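Type III effector HopA1 (Pseudomonas syringae pv. tomato str. DC3000, PDB 4RSX) is delivered into plant host cells by the bacterial type III secretion system, probably to interfere with host signalling, and is represented by its C-terminal alpha/beta part. Local coordinates at residues R26-Y30 with A220-S224; H39-M43 with P120-T124; R105-Q111 with E137-H142. All coordinates share one frame; numbering follows the deposited sequence.

Interaction 1 of 3, residues R26-Y30 with A220-S224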
loop_
_atom_site.group_PDB
_atom_site.type_symbol
_atom_site.label_atom_id
_atom_site.label_comp_id
_atom_site.label_asym_id
_atom_site.label_seq_id
_atom_site.Cartn_x
_atom_site.Cartn_y
_atom_site.Cartn_z
ATOM N N ARG A 26 -9.319 12.200 -14.458
ATOM C CA ARG A 26 -8.385 11.710 -13.452
ATOM C C ARG A 26 -8.772 10.295 -13.043
ATOM O O ARG A 26 -7.900 9.438 -12.848
ATOM C CB ARG A 26 -8.320 12.646 -12.233
ATOM C CG ARG A 26 -7.558 13.948 -12.495
ATOM C CD ARG A 26 -7.706 14.955 -11.344
ATOM N NE ARG A 26 -9.092 15.386 -11.196
ATOM C CZ ARG A 26 -9.924 14.980 -10.238
ATOM N NH1 ARG A 26 -9.523 14.151 -9.280
ATOM N NH2 ARG A 26 -11.167 15.435 -10.222
ATOM N N MET A 27 -10.078 10.052 -12.941
ATOM C CA MET A 27 -10.605 8.727 -12.611
ATOM C C MET A 27 -10.297 7.675 -13.690
ATOM O O MET A 27 -9.967 6.524 -13.368
ATOM C CB MET A 27 -12.113 8.798 -12.361
ATOM C CG MET A 27 -12.702 7.554 -11.726
ATOM S SD MET A 27 -11.982 7.212 -10.103
ATOM C CE MET A 27 -12.248 8.775 -9.276
ATOM N N ASP A 28 -10.397 8.066 -14.959
ATOM C CA ASP A 28 -10.034 7.168 -16.053
ATOM C C ASP A 28 -8.587 6.725 -15.882
ATOM O O ASP A 28 -8.280 5.526 -15.886
ATOM C CB ASP A 28 -10.171 7.872 -17.406
ATOM C CG ASP A 28 -11.608 8.084 -17.809
ATOM O OD1 ASP A 28 -12.459 7.256 -17.418
ATOM O OD2 ASP A 28 -11.876 9.083 -18.518
ATOM N N ILE A 29 -7.707 7.711 -15.718
ATOM C CA ILE A 29 -6.289 7.451 -15.551
ATOM C C ILE A 29 -6.077 6.527 -14.363
ATOM O O ILE A 29 -5.311 5.569 -14.444
ATOM C CB ILE A 29 -5.510 8.765 -15.387
ATOM C CG1 ILE A 29 -5.671 9.605 -16.658
ATOM C CG2 ILE A 29 -4.042 8.490 -15.063
ATOM C CD1 ILE A 29 -5.191 11.026 -16.532
ATOM N N TYR A 30 -6.806 6.790 -13.283
ATOM C CA TYR A 30 -6.720 5.995 -12.062
ATOM C C TYR A 30 -7.183 4.531 -12.239
ATOM O O TYR A 30 -6.602 3.606 -11.638
ATOM C CB TYR A 30 -7.527 6.693 -10.963
ATOM C CG TYR A 30 -7.592 5.937 -9.666
ATOM C CD1 TYR A 30 -6.433 5.635 -8.958
ATOM C CD2 TYR A 30 -8.816 5.536 -9.134
ATOM C CE1 TYR A 30 -6.486 4.943 -7.758
ATOM C CE2 TYR A 30 -8.885 4.846 -7.929
ATOM C CZ TYR A 30 -7.716 4.556 -7.242
ATOM O OH TYR A 30 -7.778 3.862 -6.052
ATOM N N ALA A 220 -1.729 9.237 -10.580
ATOM C CA ALA A 220 -2.683 9.423 -11.678
ATOM C C ALA A 220 -2.764 10.908 -12.004
ATOM O O ALA A 220 -2.837 11.311 -13.180
ATOM C CB ALA A 220 -4.074 8.885 -11.299
ATOM N N GLU A 221 -2.735 11.725 -10.953
ATOM C CA GLU A 221 -2.946 13.157 -11.109
ATOM C C GLU A 221 -1.713 13.868 -11.663
ATOM O O GLU A 221 -1.831 14.863 -12.379
ATOM C CB GLU A 221 -3.515 13.771 -9.811
ATOM C CG GLU A 221 -5.001 13.369 -9.633
ATOM C CD GLU A 221 -5.599 13.707 -8.269
ATOM O OE1 GLU A 221 -6.852 13.710 -8.151
ATOM O OE2 GLU A 221 -4.833 13.956 -7.312
ATOM N N VAL A 222 -0.530 13.329 -11.369
ATOM C CA VAL A 222 0.691 13.782 -12.029
ATOM C C VAL A 222 0.539 13.614 -13.557
ATOM O O VAL A 222 0.914 14.503 -14.343
ATOM C CB VAL A 222 1.925 12.987 -11.528
ATOM C CG1 VAL A 222 3.145 13.268 -12.388
ATOM C CG2 VAL A 222 2.221 13.310 -10.068
ATOM N N ILE A 223 -0.010 12.472 -13.966
ATOM C CA ILE A 223 -0.189 12.177 -15.386
ATOM C C ILE A 223 -1.181 13.148 -16.033
ATOM O O ILE A 223 -0.935 13.642 -17.137
ATOM C CB ILE A 223 -0.672 10.724 -15.605
ATOM C CG1 ILE A 223 0.427 9.729 -15.217
ATOM C CG2 ILE A 223 -1.080 10.501 -17.065
ATOM C CD1 ILE A 223 -0.057 8.289 -15.161
ATOM N N SER A 224 -2.300 13.410 -15.355
ATOM C CA SER A 224 -3.279 14.394 -15.830
ATOM C C SER A 224 -2.614 15.727 -16.109
ATOM O O SER A 224 -2.849 16.347 -17.151
ATOM C CB SER A 224 -4.377 14.626 -14.790
ATOM O OG SER A 224 -5.111 13.445 -14.581
#
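Arg26 and Glu221 form a salt bridge on the outer side of a helix-helix packing contact, where helix 26-35 meets helix 215-228 at 125° with the short axes 8.8 Å apart. Arg26 NH1 donates to Glu221 OE1 over 2.9 Å, meeting the oxygen nearly along its C-O axis, but the oxygen lies somewhat out of the guanidinium plane and the bond is bent. The guanidinium and carboxylate planes stand 52° apart. A bend in the arginine chain (chi3 -64°) turns its head toward the acid, and Arg26 CD rests 3.6 Å from Glu221 CG. Deeper in, the apolar seam runs through Ile29: its CG2 lies 3.8 Å from Ala220 CB and 4.0 Å from Ile223 CD1. The small Ala220 methyl also meets Tyr30 CB, where the two backbones draw close. Farther out, Glu221 OE2 has a salt bridge with Arg213, so two arginines share the carboxylate and would be expected to keep it ionised. Helix 2-19 closes the apolar side, with Ala18 against Ile29 and both Phe11 and Trp14 against Ile223. Ser224 OG, lying against Arg26 CG, makes a weak hydrogen bond back to Ala220 O.

Interaction 2 of 3, residues H39-M43 with P120-T124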
loop_
_atom_site.group_PDB
_atom_site.type_symbol
_atom_site.label_atom_id
_atom_site.label_comp_id
_atom_site.label_asym_id
_atom_site.label_seq_id
_atom_site.Cartn_x
_atom_site.Cartn_y
_atom_site.Cartn_z
ATOM N N HIS A 39 -4.596 -10.743 -9.327
ATOM C CA HIS A 39 -5.958 -11.271 -9.236
ATOM C C HIS A 39 -6.073 -12.696 -8.700
ATOM O O HIS A 39 -6.770 -13.524 -9.287
ATOM C CB HIS A 39 -6.690 -11.115 -10.576
ATOM C CG HIS A 39 -6.950 -9.687 -10.954
ATOM N ND1 HIS A 39 -7.693 -8.828 -10.168
ATOM C CD2 HIS A 39 -6.558 -8.964 -12.034
ATOM C CE1 HIS A 39 -7.749 -7.639 -10.746
ATOM N NE2 HIS A 39 -7.069 -7.694 -11.878
ATOM N N SER A 40 -5.408 -12.962 -7.573
ATOM C CA SER A 40 -5.475 -14.267 -6.907
ATOM C C SER A 40 -6.905 -14.651 -6.533
ATOM O O SER A 40 -7.740 -13.790 -6.226
ATOM C CB SER A 40 -4.622 -14.279 -5.633
ATOM O OG SER A 40 -3.231 -14.288 -5.918
ATOM N N HIS A 41 -7.185 -15.947 -6.562
ATOM C CA HIS A 41 -8.455 -16.445 -6.053
ATOM C C HIS A 41 -8.370 -16.322 -4.537
ATOM O O HIS A 41 -7.303 -16.510 -3.962
ATOM C CB HIS A 41 -8.671 -17.893 -6.485
ATOM C CG HIS A 41 -10.096 -18.344 -6.409
ATOM N ND1 HIS A 41 -10.614 -19.009 -5.315
ATOM C CD2 HIS A 41 -11.115 -18.235 -7.297
ATOM C CE1 HIS A 41 -11.889 -19.284 -5.529
ATOM N NE2 HIS A 41 -12.218 -18.827 -6.722
ATOM N N PRO A 42 -9.486 -15.972 -3.883
ATOM C CA PRO A 42 -9.413 -15.731 -2.437
ATOM C C PRO A 42 -9.001 -16.972 -1.662
ATOM O O PRO A 42 -9.143 -18.100 -2.165
ATOM C CB PRO A 42 -10.857 -15.373 -2.060
ATOM C CG PRO A 42 -11.528 -14.969 -3.366
ATOM C CD PRO A 42 -10.844 -15.765 -4.426
ATOM N N MET A 43 -8.487 -16.761 -0.456
ATOM C CA MET A 43 -8.297 -17.848 0.490
ATOM C C MET A 43 -9.668 -18.459 0.823
ATOM O O MET A 43 -10.714 -17.843 0.591
ATOM C CB MET A 43 -7.613 -17.336 1.761
ATOM C CG MET A 43 -8.538 -16.558 2.672
ATOM S SD MET A 43 -7.726 -15.834 4.117
ATOM C CE MET A 43 -6.921 -14.410 3.362
ATOM N N PRO A 120 -2.729 -15.406 -0.658
ATOM C CA PRO A 120 -3.788 -15.162 0.334
ATOM C C PRO A 120 -3.798 -16.214 1.428
ATOM O O PRO A 120 -4.213 -15.934 2.555
ATOM C CB PRO A 120 -5.076 -15.278 -0.494
ATOM C CG PRO A 120 -4.666 -14.967 -1.890
ATOM C CD PRO A 120 -3.270 -15.524 -2.027
ATOM N N GLN A 121 -3.332 -17.414 1.096
ATOM C CA GLN A 121 -3.190 -18.490 2.075
ATOM C C GLN A 121 -2.174 -18.128 3.156
ATOM O O GLN A 121 -2.140 -18.752 4.220
ATOM C CB GLN A 121 -2.787 -19.802 1.378
ATOM C CG GLN A 121 -3.816 -20.361 0.379
ATOM C CD GLN A 121 -3.904 -19.568 -0.931
ATOM O OE1 GLN A 121 -2.987 -18.822 -1.290
ATOM N NE2 GLN A 121 -5.024 -19.718 -1.638
ATOM N N TYR A 122 -1.340 -17.123 2.890
ATOM C CA TYR A 122 -0.360 -16.689 3.885
ATOM C C TYR A 122 -0.684 -15.348 4.528
ATOM O O TYR A 122 0.120 -14.825 5.289
ATOM C CB TYR A 122 1.043 -16.672 3.279
ATOM C CG TYR A 122 1.592 -18.059 3.120
ATOM C CD1 TYR A 122 2.169 -18.726 4.201
ATOM C CD2 TYR A 122 1.493 -18.727 1.915
ATOM C CE1 TYR A 122 2.652 -20.015 4.072
ATOM C CE2 TYR A 122 1.984 -20.012 1.774
ATOM C CZ TYR A 122 2.557 -20.649 2.853
ATOM O OH TYR A 122 3.033 -21.932 2.711
ATOM N N ALA A 123 -1.856 -14.791 4.232
ATOM C CA ALA A 123 -2.211 -13.470 4.769
ATOM C C ALA A 123 -2.147 -13.408 6.292
ATOM O O ALA A 123 -1.600 -12.455 6.862
ATOM C CB ALA A 123 -3.572 -13.031 4.269
ATOM N N THR A 124 -2.685 -14.430 6.950
ATOM C CA THR A 124 -2.710 -14.477 8.405
ATOM C C THR A 124 -1.295 -14.450 8.979
ATOM O O THR A 124 -0.996 -13.675 9.892
ATOM C CB THR A 124 -3.487 -15.720 8.896
ATOM O OG1 THR A 124 -4.863 -15.590 8.516
ATOM C CG2 THR A 124 -3.420 -15.846 10.394
HETATM O O HOH W 1 -5.638 -18.243 -4.198
#
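Pro120 meets Ser40, His41 and Met43 where the loop between helices 26-35 and 45-58 passes over the 3-10 turn that leads into helix 123-136. Its ring touches the loop with successive atoms. Pro120 CG packs against Ser40 CB at 3.8 Å and also lies 3.7 Å from His41 O, while Pro120 CB reaches Met43 CB at 4.0 Å. The loop chain thus runs along the CB-CG-CD edge of the proline, and Met43 comes round to the carbonyl side, its CE 3.2 Å from Pro120 O. That oxygen already accepts the backbone hydrogen bond from Ala123 N, which closes the turn.

Gln121 follows at the outer side. Its side chain folds at chi2 (73°), which brings NE2 back toward the loop, where it donates to a water at 3.0 Å. The same water lies beside His41 O, although the very short spacing there makes that half of the bridge doubtful. Gln121 also touches Gln47 of helix 45-58.

Ala123, in the first turn of the helix, offers its methyl to Met43 CE at 3.7 Å. The methionine gets there with CG set between its backbone N and carbonyl carbon (chi1 76°) and with a second bend at chi3 (77°), which carries CE to Pro120 O and the Ala123 methyl. Phe51 of helix 45-58 and His151 also pack on Ala123. The loop itself is tied down by backbone bonding of Ser40 with Gly152 and by Gln48 NE2 at Met43 O.

Because no direct hydrogen bond crosses between residues 39-43 and 120-124, their fit rests on close apolar contact, centred on the proline ring and the methionine chain.

Interaction 3 of 3, residues R105-Q111 with E137-H142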
loop_
_atom_site.group_PDB
_atom_site.type_symbol
_atom_site.label_atom_id
_atom_site.label_comp_id
_atom_site.label_asym_id
_atom_site.label_seq_id
_atom_site.Cartn_x
_atom_site.Cartn_y
_atom_site.Cartn_z
ATOM N N ARG A 105 2.147 6.793 17.386
ATOM C CA ARG A 105 3.384 7.401 16.907
ATOM C C ARG A 105 3.056 8.499 15.894
ATOM O O ARG A 105 2.284 8.270 14.970
ATOM C CB ARG A 105 4.281 6.324 16.291
ATOM C CG ARG A 105 4.594 5.194 17.275
ATOM C CD ARG A 105 5.275 4.009 16.622
ATOM N NE ARG A 105 5.529 2.943 17.598
ATOM C CZ ARG A 105 5.622 1.650 17.301
ATOM N NH1 ARG A 105 5.496 1.244 16.036
ATOM N NH2 ARG A 105 5.848 0.763 18.274
ATOM N N ARG A 106 3.619 9.692 16.084
ATOM C CA ARG A 106 3.387 10.816 15.161
ATOM C C ARG A 106 3.859 10.448 13.753
ATOM O O ARG A 106 4.901 9.791 13.593
ATOM C CB ARG A 106 4.106 12.091 15.659
ATOM C CG ARG A 106 4.004 13.315 14.732
ATOM C CD ARG A 106 5.008 14.425 15.109
ATOM N NE ARG A 106 5.309 15.328 13.983
ATOM C CZ ARG A 106 6.461 15.352 13.299
ATOM N NH1 ARG A 106 7.460 14.530 13.615
ATOM N NH2 ARG A 106 6.626 16.211 12.294
ATOM N N GLU A 107 3.086 10.840 12.740
ATOM C CA GLU A 107 3.462 10.602 11.337
ATOM C C GLU A 107 4.258 11.775 10.777
ATOM O O GLU A 107 3.862 12.931 10.963
ATOM C CB GLU A 107 2.217 10.420 10.459
ATOM C CG GLU A 107 1.358 9.188 10.763
ATOM C CD GLU A 107 0.095 9.141 9.888
ATOM O OE1 GLU A 107 -0.032 10.003 8.988
ATOM O OE2 GLU A 107 -0.770 8.255 10.089
ATOM N N ASP A 108 5.358 11.498 10.078
ATOM C CA ASP A 108 6.011 12.558 9.313
ATOM C C ASP A 108 5.072 12.994 8.191
ATOM O O ASP A 108 4.250 12.197 7.713
ATOM C CB ASP A 108 7.300 12.062 8.667
ATOM C CG ASP A 108 8.382 11.724 9.675
ATOM O OD1 ASP A 108 8.298 12.166 10.844
ATOM O OD2 ASP A 108 9.332 11.011 9.280
ATOM N N LYS A 109 5.207 14.239 7.745
ATOM C CA LYS A 109 4.447 14.693 6.594
ATOM C C LYS A 109 4.861 13.945 5.329
ATOM O O LYS A 109 4.074 13.808 4.406
ATOM C CB LYS A 109 4.631 16.197 6.409
ATOM C CG LYS A 109 4.415 16.966 7.704
ATOM C CD LYS A 109 3.281 17.970 7.601
ATOM C CE LYS A 109 3.806 19.415 7.716
ATOM N NZ LYS A 109 4.537 19.687 8.997
ATOM N N ASN A 110 6.103 13.473 5.292
ATOM C CA ASN A 110 6.569 12.628 4.197
ATOM C C ASN A 110 6.841 11.210 4.667
ATOM O O ASN A 110 7.768 10.982 5.441
ATOM C CB ASN A 110 7.863 13.181 3.618
ATOM C CG ASN A 110 7.719 14.593 3.135
ATOM O OD1 ASN A 110 6.646 15.012 2.686
ATOM N ND2 ASN A 110 8.806 15.351 3.232
ATOM N N GLN A 111 6.061 10.250 4.194
ATOM C CA GLN A 111 6.237 8.884 4.658
ATOM C C GLN A 111 6.609 7.944 3.538
ATOM O O GLN A 111 6.259 8.176 2.379
ATOM C CB GLN A 111 4.963 8.375 5.341
ATOM C CG GLN A 111 4.840 8.730 6.820
ATOM C CD GLN A 111 3.815 7.845 7.528
ATOM O OE1 GLN A 111 2.778 7.505 6.955
ATOM N NE2 GLN A 111 4.117 7.446 8.763
ATOM N N GLU A 137 9.401 -1.814 16.027
ATOM C CA GLU A 137 10.041 -0.782 15.215
ATOM C C GLU A 137 9.257 0.520 15.237
ATOM O O GLU A 137 8.256 0.660 14.523
ATOM C CB GLU A 137 10.171 -1.271 13.766
ATOM C CG GLU A 137 10.954 -2.571 13.604
ATOM C CD GLU A 137 12.465 -2.363 13.654
ATOM O OE1 GLU A 137 12.919 -1.197 13.526
ATOM O OE2 GLU A 137 13.201 -3.372 13.806
ATOM N N SER A 138 9.717 1.480 16.029
ATOM C CA SER A 138 9.011 2.743 16.178
ATOM C C SER A 138 9.015 3.607 14.916
ATOM O O SER A 138 8.271 4.591 14.847
ATOM C CB SER A 138 9.583 3.553 17.354
ATOM O OG SER A 138 9.636 2.770 18.533
ATOM N N ALA A 139 9.849 3.274 13.931
ATOM C CA ALA A 139 9.774 3.985 12.649
ATOM C C ALA A 139 8.439 3.706 11.946
ATOM O O ALA A 139 7.970 4.515 11.146
ATOM C CB ALA A 139 10.955 3.647 11.740
ATOM N N ILE A 140 7.819 2.566 12.246
ATOM C CA ILE A 140 6.530 2.243 11.636
ATOM C C ILE A 140 5.382 2.830 12.465
ATOM O O ILE A 140 5.198 2.470 13.629
ATOM C CB ILE A 140 6.337 0.727 11.503
ATOM C CG1 ILE A 140 7.543 0.100 10.803
ATOM C CG2 ILE A 140 5.090 0.414 10.709
ATOM C CD1 ILE A 140 7.427 -1.404 10.656
ATOM N N THR A 141 4.601 3.723 11.865
ATOM C CA THR A 141 3.503 4.331 12.591
ATOM C C THR A 141 2.282 3.419 12.654
ATOM O O THR A 141 1.556 3.438 13.656
ATOM C CB THR A 141 3.090 5.682 11.997
ATOM O OG1 THR A 141 2.610 5.491 10.664
ATOM C CG2 THR A 141 4.271 6.637 11.980
ATOM N N HIS A 142 2.046 2.654 11.584
ATOM C CA HIS A 142 0.950 1.675 11.542
ATOM C C HIS A 142 0.998 0.817 10.298
ATOM O O HIS A 142 1.786 1.073 9.378
ATOM C CB HIS A 142 -0.417 2.354 11.578
ATOM C CG HIS A 142 -0.683 3.249 10.406
ATOM N ND1 HIS A 142 0.102 4.348 10.111
ATOM C CD2 HIS A 142 -1.670 3.232 9.471
ATOM C CE1 HIS A 142 -0.384 4.961 9.045
ATOM N NE2 HIS A 142 -1.455 4.304 8.634
HETATM O O HOH W 2 0.561 5.206 15.399
HETATM O O HOH W 3 7.457 2.361 20.620
#
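The loop joining strands 96-101 and 111-116 lies against the type I beta turn from Glu137 to Ile140 that links helix 123-136 to strand 140-146, and Arg105 within the loop and Gln111 at its far end hold this turn-to-strand passage. Arg105 stretches out straight from CG to NE and delivers NH1 to Ile140 O at 2.7 Å. The oxygen is met nearly along the line of its carbonyl bond (162°) and lies in the guanidinium plane. Ser138 CA sits over one face of the same group, and NH1 also bonds to Ile134 O in the last turns of helix 123-136, so helix and strand are held by one arginine. A water bridges the backbones, accepting from Arg105 N at 3.0 Å and donating to Thr141 O at 2.7 Å.

Farther along, Gln111 NE2 points at Thr141 OG1 (3.1 Å, N-H...O angle 165°), and the hydroxyl oxygen lies in the amide plane of Gln111; the same nitrogen bonds to Asn163 OD1. Thr141 holds OG1 between its own N and carbonyl carbon (chi1 63°), a placement that also sets OG1 2.8 Å from His142 ND1, to which it is hydrogen-bonded. Glu107 OE2 approaches His142 CE1 obliquely at 3.5 Å, with the carboxylate and ring planes almost parallel, and the imidazole stacks on Tyr161 of the next strand. Thr141 has helix-like backbone angles, and the backbones of both Thr141 and His142 bond to that of Tyr161, consistent with a classic beta bulge at the start of a strand in an antiparallel sheet.

How the interactions relate
All three contacts are partly buried and none touches another; their centres lie 27 to 29 Å apart. Interaction 1 joins two helices far apart in sequence, and the other two are nested inside the loop it closes. Interactions 2 and 3 sit on opposite sides of the chain's centre yet flank helix 123-136: residues 120-124 lead into it, and residues 137-142 carry the chain from it into strand 140-146. The chemistry follows the setting. Helix packing gives interaction 1 an apolar seam with an ion pair outside, the loop of interaction 2 rests mainly on apolar contact, and the sheet end of interaction 3 relies on directed hydrogen bonds.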